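Local coordinates for protein alpha-galactosidase (Umbelopsis vinacea, PDB 3A5V) that hydrolyses terminal, non-reducing alpha-D-galactosyl residues from galactosides, as a tetrameric member of glycoside hydrolase family 27, at residues Val23-Ile28 against Lys77-Asp82; Lys223-Ser228 against Ala302-Val307. All coordinates share one frame; numbering follows the deposited sequence.

Interactions 1 and 2 lie on opposite sides of the chain's centre, with centres about 39 Å apart and nearest atoms about 27 Å apart, and share no helix or strand. Interaction 1 joins helices 25-38 and 76-85 within the barrel domain and is chiefly hydrocarbon, with I28 and L79 buried and the carboxylates of E25 and D82 at its polar margin. Interaction 2 joins helix 217-227 of the barrel to strand 303-308 of the C-terminal domain; it too is buried, but mixes a valine, an arginine and two bridging waters, and a second subunit packs close by. Neither contact has a direct hydrogen bond between its segments.

Interaction 1: residues Val23-Ile28 against Lys77-Asp82; sequences VDEQLI and KPLVDD
L79 of helix 76-85 reaches across to E25 and I28 in the first turn of helix 25-38, and it makes nearly all of its own segment's share of the contact. L79 points at the opposite helix with CG anti to the backbone N (chi1 175°), which carries its branched end out to that helix. There CD1 rests on the backbone of E25, 4.0 Å from E25 O, and near the first part of that side chain, 4.3 Å from E25 CG, while also edging onto I28 CG2. CD2 meets both branches of I28, 4.0 Å from I28 CD1 and equally far from I28 CG2, the two side chains crossing at about a right angle. F72 touches both I28 and L79 and extends this apolar patch. At D82 the character changes: D82 OD2 and E25 OE2 are 5.5 Å apart, and R74 forms a salt bridge with each, probably offsetting the repulsion between the two carboxylates. The turn that presents E25 and I28 is itself capped, for D24 is the N-cap and its OD1 accepts from L27 N at 2.9 Å in a nearly straight bond (172°). The backbone bond from I28 N to D24 O, 3.1 Å, closes the same turn. Helices 25-38 and 76-85 follow the adjacent parallel strands 11-14 and 47-49, and their contact through a leucine is that of neighbouring helices in the outer layer of a (beta/alpha)8, or TIM, barrel.

Interaction 2: residues Lys223-Ser228 against Ala302-Val307; sequences KAVAVS and ANRIWV
V225 and R304 bury the most surface here, the valine lying against the base and the guanidinium end of the bent arginine. R304 is modelled in two conformers, and the head-group contacts are those of the one described. V225 CG2 sits over one face of the guanidinium, 3.4 Å above its plane and displaced toward the rim, with R304 NH2 also 3.4 Å away. The opposite face is covered by V307 CG2 from the arginine's own strand, which leaves the flat group sandwiched between two valine methyls. V225 CG1 covers the inner part of the chain, 3.9 Å from R304 CB. A bend at chi3 (82°) folds the arginine back so that both its base and its head group meet the same valine. NH1 is hydrogen-bonded to the side-chain oxygens of N222, on the valine's helix, and Q312, on the next strand, which probably helps to orient the group. F314 touches both V225 and R304.

S228 adds a solvent-mediated part. Its OG stays 4.2 Å from A302 O, and one water spans the gap, 2.7 Å from S228 OG and donating to A302 O. A second water donates to V225 O at 2.7 Å and accepts from R304 N, tying helix backbone to strand backbone. P199 of a second subunit packs on V225, and R196 of that subunit bonds to I305 O. Helix 217-227 precedes barrel strand 236-238, while 303-308 is an outermost strand, within this chain, of the antiparallel sheet, placing this partly hydrated contact at the junction of catalytic barrel and C-terminal beta domain in a family 27 alpha-galactosidase.

Interaction 1: residues Val23-Ile28 against Lys77-Asp82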
ATOM      1  N   VAL A  23      13.719 -13.008 -34.811  1.00 23.25           N
ATOM      2  CA  VAL A  23      13.058 -14.316 -34.917  1.00 22.57           C
ATOM      3  C   VAL A  23      12.428 -14.507 -36.322  1.00 22.29           C
ATOM      4  O   VAL A  23      11.882 -13.568 -36.906  1.00 22.34           O
ATOM      5  CB  VAL A  23      12.017 -14.522 -33.782  1.00 21.84           C
ATOM      6  CG1 VAL A  23      10.804 -13.594 -33.956  1.00 22.35           C
ATOM      7  CG2 VAL A  23      11.597 -15.991 -33.678  1.00 22.20           C
ATOM      8  N   ASP A  24      12.537 -15.713 -36.871  1.00 21.31           N
ATOM      9  CA  ASP A  24      11.874 -16.027 -38.139  1.00 20.66           C
ATOM     10  C   ASP A  24      11.621 -17.530 -38.231  1.00 19.87           C
ATOM     11  O   ASP A  24      12.089 -18.294 -37.382  1.00 19.02           O
ATOM     12  CB  ASP A  24      12.678 -15.481 -39.355  1.00 20.73           C
ATOM     13  CG  ASP A  24      14.014 -16.213 -39.593  1.00 22.17           C
ATOM     14  OD1 ASP A  24      14.128 -17.435 -39.330  1.00 20.81           O
ATOM     15  OD2 ASP A  24      14.971 -15.551 -40.072  1.00 23.23           O
ATOM     16  N   GLU A  25      10.905 -17.942 -39.276  1.00 19.38           N
ATOM     17  CA  GLU A  25      10.530 -19.338 -39.480  1.00 19.21           C
ATOM     18  C   GLU A  25      11.720 -20.301 -39.422  1.00 19.16           C
ATOM     19  O   GLU A  25      11.642 -21.334 -38.752  1.00 18.69           O
ATOM     20  CB  GLU A  25       9.802 -19.476 -40.824  1.00 19.24           C
ATOM     21  CG  GLU A  25       9.590 -20.897 -41.258  1.00 20.29           C
ATOM     22  CD  GLU A  25       8.878 -20.962 -42.571  1.00 21.31           C
ATOM     23  OE1 GLU A  25       9.473 -20.590 -43.610  1.00 21.50           O
ATOM     24  OE2 GLU A  25       7.720 -21.388 -42.545  1.00 22.54           O
ATOM     25  N   GLN A  26      12.819 -19.964 -40.109  1.00 18.88           N
ATOM     26  CA  GLN A  26      13.954 -20.890 -40.212  1.00 19.24           C
ATOM     27  C   GLN A  26      14.708 -21.087 -38.903  1.00 18.22           C
ATOM     28  O   GLN A  26      15.119 -22.204 -38.588  1.00 16.95           O
ATOM     29  CB  GLN A  26      14.940 -20.496 -41.326  1.00 20.01           C
ATOM     30  CG  GLN A  26      15.880 -21.669 -41.753  1.00 23.78           C
ATOM     31  CD  GLN A  26      15.114 -22.972 -42.064  1.00 27.99           C
ATOM     32  OE1 GLN A  26      14.277 -23.015 -42.975  1.00 28.38           O
ATOM     33  NE2 GLN A  26      15.387 -24.033 -41.285  1.00 28.61           N
ATOM     34  N   LEU A  27      14.879 -20.001 -38.150  1.00 17.51           N
ATOM     35  CA  LEU A  27      15.527 -20.071 -36.845  1.00 17.21           C
ATOM     36  C   LEU A  27      14.707 -20.905 -35.866  1.00 16.41           C
ATOM     37  O   LEU A  27      15.260 -21.701 -35.092  1.00 16.77           O
ATOM     38  CB  LEU A  27      15.788 -18.663 -36.291  1.00 17.26           C
ATOM     39  CG  LEU A  27      16.751 -17.794 -37.111  1.00 18.41           C
ATOM     40  CD1 LEU A  27      16.626 -16.327 -36.691  1.00 18.69           C
ATOM     41  CD2 LEU A  27      18.199 -18.281 -37.009  1.00 20.19           C
ATOM     42  N   ILE A  28      13.393 -20.727 -35.894  1.00 15.77           N
ATOM     43  CA  ILE A  28      12.510 -21.513 -35.026  1.00 15.29           C
ATOM     44  C   ILE A  28      12.602 -23.005 -35.386  1.00 16.17           C
ATOM     45  O   ILE A  28      12.719 -23.867 -34.514  1.00 14.97           O
ATOM     46  CB  ILE A  28      11.054 -21.016 -35.094  1.00 15.22           C
ATOM     47  CG1 ILE A  28      10.946 -19.620 -34.445  1.00 13.45           C
ATOM     48  CG2 ILE A  28      10.067 -22.027 -34.374  1.00 14.10           C
ATOM     49  CD1 ILE A  28       9.730 -18.824 -34.878  1.00 12.89           C
ATOM     50  N   LYS A  77       0.732 -21.345 -39.441  1.00 18.49           N
ATOM     51  CA  LYS A  77       0.194 -22.716 -39.390  1.00 18.41           C
ATOM     52  C   LYS A  77       1.159 -23.801 -39.924  1.00 17.51           C
ATOM     53  O   LYS A  77       1.349 -24.824 -39.260  1.00 16.98           O
ATOM     54  CB  LYS A  77      -1.207 -22.844 -40.024  1.00 19.08           C
ATOM     55  CG  LYS A  77      -1.830 -24.202 -39.744  1.00 20.44           C
ATOM     56  CD  LYS A  77      -3.071 -24.449 -40.560  1.00 27.05           C
ATOM     57  CE  LYS A  77      -3.596 -25.867 -40.330  1.00 28.89           C
ATOM     58  NZ  LYS A  77      -4.272 -25.999 -38.994  1.00 32.34           N
ATOM     59  N   PRO A  78       1.754 -23.596 -41.118  1.00 17.31           N
ATOM     60  CA  PRO A  78       2.662 -24.633 -41.626  1.00 16.88           C
ATOM     61  C   PRO A  78       3.914 -24.838 -40.768  1.00 16.05           C
ATOM     62  O   PRO A  78       4.441 -25.946 -40.721  1.00 15.44           O
ATOM     63  CB  PRO A  78       3.048 -24.108 -43.019  1.00 17.11           C
ATOM     64  CG  PRO A  78       1.885 -23.235 -43.423  1.00 18.45           C
ATOM     65  CD  PRO A  78       1.582 -22.518 -42.109  1.00 17.55           C
ATOM     66  N   LEU A  79       4.398 -23.773 -40.122  1.00 15.14           N
ATOM     67  CA  LEU A  79       5.472 -23.896 -39.140  1.00 15.10           C
ATOM     68  C   LEU A  79       5.034 -24.731 -37.921  1.00 14.39           C
ATOM     69  O   LEU A  79       5.785 -25.585 -37.445  1.00 14.44           O
ATOM     70  CB  LEU A  79       5.991 -22.498 -38.703  1.00 14.46           C
ATOM     71  CG  LEU A  79       7.037 -22.473 -37.580  1.00 15.30           C
ATOM     72  CD1 LEU A  79       8.295 -23.320 -37.927  1.00 15.92           C
ATOM     73  CD2 LEU A  79       7.437 -21.020 -37.242  1.00 14.88           C
ATOM     74  N   VAL A  80       3.832 -24.472 -37.413  1.00 14.83           N
ATOM     75  CA  VAL A  80       3.294 -25.261 -36.290  1.00 15.16           C
ATOM     76  C   VAL A  80       3.165 -26.745 -36.690  1.00 15.40           C
ATOM     77  O   VAL A  80       3.478 -27.638 -35.901  1.00 15.60           O
ATOM     78  CB  VAL A  80       1.953 -24.700 -35.785  1.00 14.54           C
ATOM     79  CG1 VAL A  80       1.273 -25.666 -34.837  1.00 14.30           C
ATOM     80  CG2 VAL A  80       2.166 -23.324 -35.120  1.00 14.77           C
ATOM     81  N   ASP A  81       2.732 -27.001 -37.926  1.00 15.80           N
ATOM     82  CA  ASP A  81       2.673 -28.386 -38.444  1.00 16.31           C
ATOM     83  C   ASP A  81       4.040 -29.075 -38.413  1.00 15.73           C
ATOM     84  O   ASP A  81       4.140 -30.251 -38.044  1.00 16.78           O
ATOM     85  CB  ASP A  81       2.127 -28.410 -39.886  1.00 16.62           C
ATOM     86  CG  ASP A  81       0.639 -28.072 -39.975  1.00 17.62           C
ATOM     87  OD1 ASP A  81      -0.127 -28.176 -38.979  1.00 17.99           O
ATOM     88  OD2 ASP A  81       0.231 -27.716 -41.089  1.00 21.06           O
ATOM     89  N   ASP A  82       5.088 -28.348 -38.799  1.00 15.68           N
ATOM     90  CA  ASP A  82       6.473 -28.855 -38.747  1.00 15.15           C
ATOM     91  C   ASP A  82       6.934 -29.152 -37.315  1.00 14.99           C
ATOM     92  O   ASP A  82       7.604 -30.156 -37.060  1.00 14.42           O
ATOM     93  CB  ASP A  82       7.446 -27.856 -39.391  1.00 15.38           C
ATOM     94  CG  ASP A  82       7.318 -27.798 -40.912  1.00 17.97           C
ATOM     95  OD1 ASP A  82       6.794 -28.760 -41.500  1.00 20.69           O
ATOM     96  OD2 ASP A  82       7.730 -26.783 -41.513  1.00 18.40           O
TER

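Interaction 2: residues Lys223-Ser228 against Ala302-Val307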
ATOM      1  N   LYS A 223      11.281 -13.460  -3.446  1.00 14.18           N
ATOM      2  CA  LYS A 223       9.842 -13.270  -3.751  1.00 12.87           C
ATOM      3  C   LYS A 223       9.075 -14.584  -3.823  1.00 12.47           C
ATOM      4  O   LYS A 223       7.962 -14.702  -3.301  1.00 11.67           O
ATOM      5  CB  LYS A 223       9.660 -12.497  -5.074  1.00 12.63           C
ATOM      6  CG  LYS A 223      10.153 -11.049  -4.981  1.00 11.91           C
ATOM      7  CD  LYS A 223      10.355 -10.407  -6.364  1.00 11.73           C
ATOM      8  CE  LYS A 223      10.701  -8.921  -6.182  1.00 10.87           C
ATOM      9  NZ  LYS A 223      11.249  -8.291  -7.445  1.00 11.79           N
ATOM     10  N   ALA A 224       9.671 -15.574  -4.482  1.00 11.43           N
ATOM     11  CA  ALA A 224       9.005 -16.855  -4.700  1.00 11.47           C
ATOM     12  C   ALA A 224       8.642 -17.590  -3.409  1.00 11.50           C
ATOM     13  O   ALA A 224       7.626 -18.290  -3.369  1.00 11.36           O
ATOM     14  CB  ALA A 224       9.880 -17.758  -5.572  1.00 10.81           C
ATOM     15  N   VAL A 225       9.487 -17.465  -2.381  1.00 11.32           N
ATOM     16  CA  VAL A 225       9.292 -18.268  -1.152  1.00 11.40           C
ATOM     17  C   VAL A 225       7.991 -17.897  -0.419  1.00 11.15           C
ATOM     18  O   VAL A 225       7.440 -18.733   0.326  1.00 11.17           O
ATOM     19  CB  VAL A 225      10.510 -18.220  -0.174  1.00 11.88           C
ATOM     20  CG1 VAL A 225      11.786 -18.790  -0.853  1.00 10.57           C
ATOM     21  CG2 VAL A 225      10.733 -16.791   0.372  1.00 12.05           C
ATOM     22  N   ALA A 226       7.511 -16.657  -0.627  1.00 10.18           N
ATOM     23  CA  ALA A 226       6.239 -16.209  -0.045  1.00 10.56           C
ATOM     24  C   ALA A 226       5.019 -16.832  -0.716  1.00 10.14           C
ATOM     25  O   ALA A 226       3.995 -17.010  -0.075  1.00 11.10           O
ATOM     26  CB  ALA A 226       6.109 -14.650  -0.082  1.00  9.93           C
ATOM     27  N   VAL A 227       5.123 -17.169  -2.000  1.00  9.66           N
ATOM     28  CA  VAL A 227       3.927 -17.557  -2.774  1.00  9.49           C
ATOM     29  C   VAL A 227       3.846 -19.047  -3.141  1.00  9.91           C
ATOM     30  O   VAL A 227       2.813 -19.505  -3.657  1.00  9.98           O
ATOM     31  CB  VAL A 227       3.707 -16.633  -4.018  1.00  9.02           C
ATOM     32  CG1 VAL A 227       3.565 -15.164  -3.564  1.00  9.13           C
ATOM     33  CG2 VAL A 227       4.872 -16.748  -5.049  1.00  8.83           C
ATOM     34  N   SER A 228       4.915 -19.793  -2.856  1.00 10.20           N
ATOM     35  CA  SER A 228       4.964 -21.253  -3.087  1.00 11.15           C
ATOM     36  C   SER A 228       3.739 -21.938  -2.514  1.00 11.29           C
ATOM     37  O   SER A 228       3.204 -22.884  -3.106  1.00 10.19           O
ATOM     38  CB  SER A 228       6.217 -21.867  -2.437  1.00 11.48           C
ATOM     39  OG  SER A 228       7.388 -21.528  -3.163  1.00 13.79           O
ATOM     40  N   ALA A 302       9.126 -27.051  -2.730  1.00 11.28           N
ATOM     41  CA  ALA A 302       9.899 -27.101  -1.480  1.00 11.42           C
ATOM     42  C   ALA A 302       9.678 -25.782  -0.729  1.00 11.37           C
ATOM     43  O   ALA A 302       9.504 -24.737  -1.368  1.00 11.04           O
ATOM     44  CB  ALA A 302      11.406 -27.333  -1.767  1.00 10.40           C
ATOM     45  N   ASN A 303       9.670 -25.835   0.608  1.00 11.54           N
ATOM     46  CA  ASN A 303       9.497 -24.646   1.455  1.00 12.08           C
ATOM     47  C   ASN A 303      10.831 -24.145   1.998  1.00 11.77           C
ATOM     48  O   ASN A 303      11.702 -24.958   2.292  1.00 11.32           O
ATOM     49  CB  ASN A 303       8.575 -24.967   2.656  1.00 12.23           C
ATOM     50  CG  ASN A 303       7.225 -25.506   2.221  1.00 13.13           C
ATOM     51  OD1 ASN A 303       6.805 -26.615   2.606  1.00 15.74           O
ATOM     52  ND2 ASN A 303       6.550 -24.746   1.394  1.00  7.79           N
ATOM     53  N   ARG A 304      10.990 -22.824   2.156  1.00 11.68           N
ATOM     54  CA  ARG A 304      12.199 -22.304   2.801  1.00 12.18           C
ATOM     55  C   ARG A 304      12.036 -22.390   4.338  1.00 12.71           C
ATOM     56  O   ARG A 304      11.208 -21.695   4.931  1.00 13.94           O
ATOM     57  CB  ARG A 304      12.539 -20.869   2.341  1.00 12.01           C
ATOM     58  CG  ARG A 304      13.877 -20.345   2.903  1.00 11.76           C
ATOM     59  CD  ARG A 304      14.430 -19.170   2.101  0.60 11.10           C
ATOM     60  NE  ARG A 304      13.830 -17.882   2.457  0.60  9.67           N
ATOM     61  CZ  ARG A 304      14.013 -16.748   1.769  0.60 10.82           C
ATOM     62  NH1 ARG A 304      14.745 -16.729   0.654  0.60  7.29           N
ATOM     63  NH2 ARG A 304      13.424 -15.633   2.178  0.60  9.76           N
ATOM     64  N   ILE A 305      12.834 -23.245   4.958  1.00 12.67           N
ATOM     65  CA  ILE A 305      12.721 -23.574   6.380  1.00 12.00           C
ATOM     66  C   ILE A 305      13.386 -22.504   7.256  1.00 12.59           C
ATOM     67  O   ILE A 305      12.826 -22.107   8.276  1.00 11.98           O
ATOM     68  CB  ILE A 305      13.351 -24.967   6.676  1.00 12.67           C
ATOM     69  CG1 ILE A 305      12.665 -26.038   5.822  1.00 12.22           C
ATOM     70  CG2 ILE A 305      13.266 -25.328   8.191  1.00 11.20           C
ATOM     71  CD1 ILE A 305      11.110 -26.012   5.908  1.00 11.22           C
ATOM     72  N   TRP A 306      14.557 -22.035   6.839  1.00 11.77           N
ATOM     73  CA  TRP A 306      15.210 -20.916   7.519  1.00 13.20           C
ATOM     74  C   TRP A 306      16.145 -20.125   6.630  1.00 13.67           C
ATOM     75  O   TRP A 306      16.545 -20.580   5.542  1.00 13.04           O
ATOM     76  CB  TRP A 306      15.952 -21.346   8.809  1.00 12.48           C
ATOM     77  CG  TRP A 306      16.914 -22.539   8.751  1.00 12.45           C
ATOM     78  CD1 TRP A 306      16.736 -23.735   9.385  1.00 12.98           C
ATOM     79  CD2 TRP A 306      18.219 -22.614   8.120  1.00 11.54           C
ATOM     80  NE1 TRP A 306      17.826 -24.552   9.186  1.00 12.84           N
ATOM     81  CE2 TRP A 306      18.737 -23.900   8.393  1.00 12.32           C
ATOM     82  CE3 TRP A 306      18.981 -21.733   7.331  1.00 11.62           C
ATOM     83  CZ2 TRP A 306      19.996 -24.327   7.926  1.00 13.46           C
ATOM     84  CZ3 TRP A 306      20.231 -22.155   6.858  1.00 13.01           C
ATOM     85  CH2 TRP A 306      20.723 -23.449   7.156  1.00 12.43           C
ATOM     86  N   VAL A 307      16.452 -18.919   7.101  1.00 14.17           N
ATOM     87  CA  VAL A 307      17.536 -18.093   6.575  1.00 15.09           C
ATOM     88  C   VAL A 307      18.472 -17.807   7.758  1.00 15.58           C
ATOM     89  O   VAL A 307      18.013 -17.358   8.815  1.00 15.54           O
ATOM     90  CB  VAL A 307      17.029 -16.733   5.998  1.00 15.35           C
ATOM     91  CG1 VAL A 307      18.220 -15.857   5.516  1.00 15.94           C
ATOM     92  CG2 VAL A 307      16.095 -16.950   4.840  1.00 15.12           C
TER
HETATM   93  O   HOH W   1       8.612 -21.041   1.107  1.00 11.07           O
HETATM   94  O   HOH W   2       9.413 -21.975  -1.380  1.00  9.99           O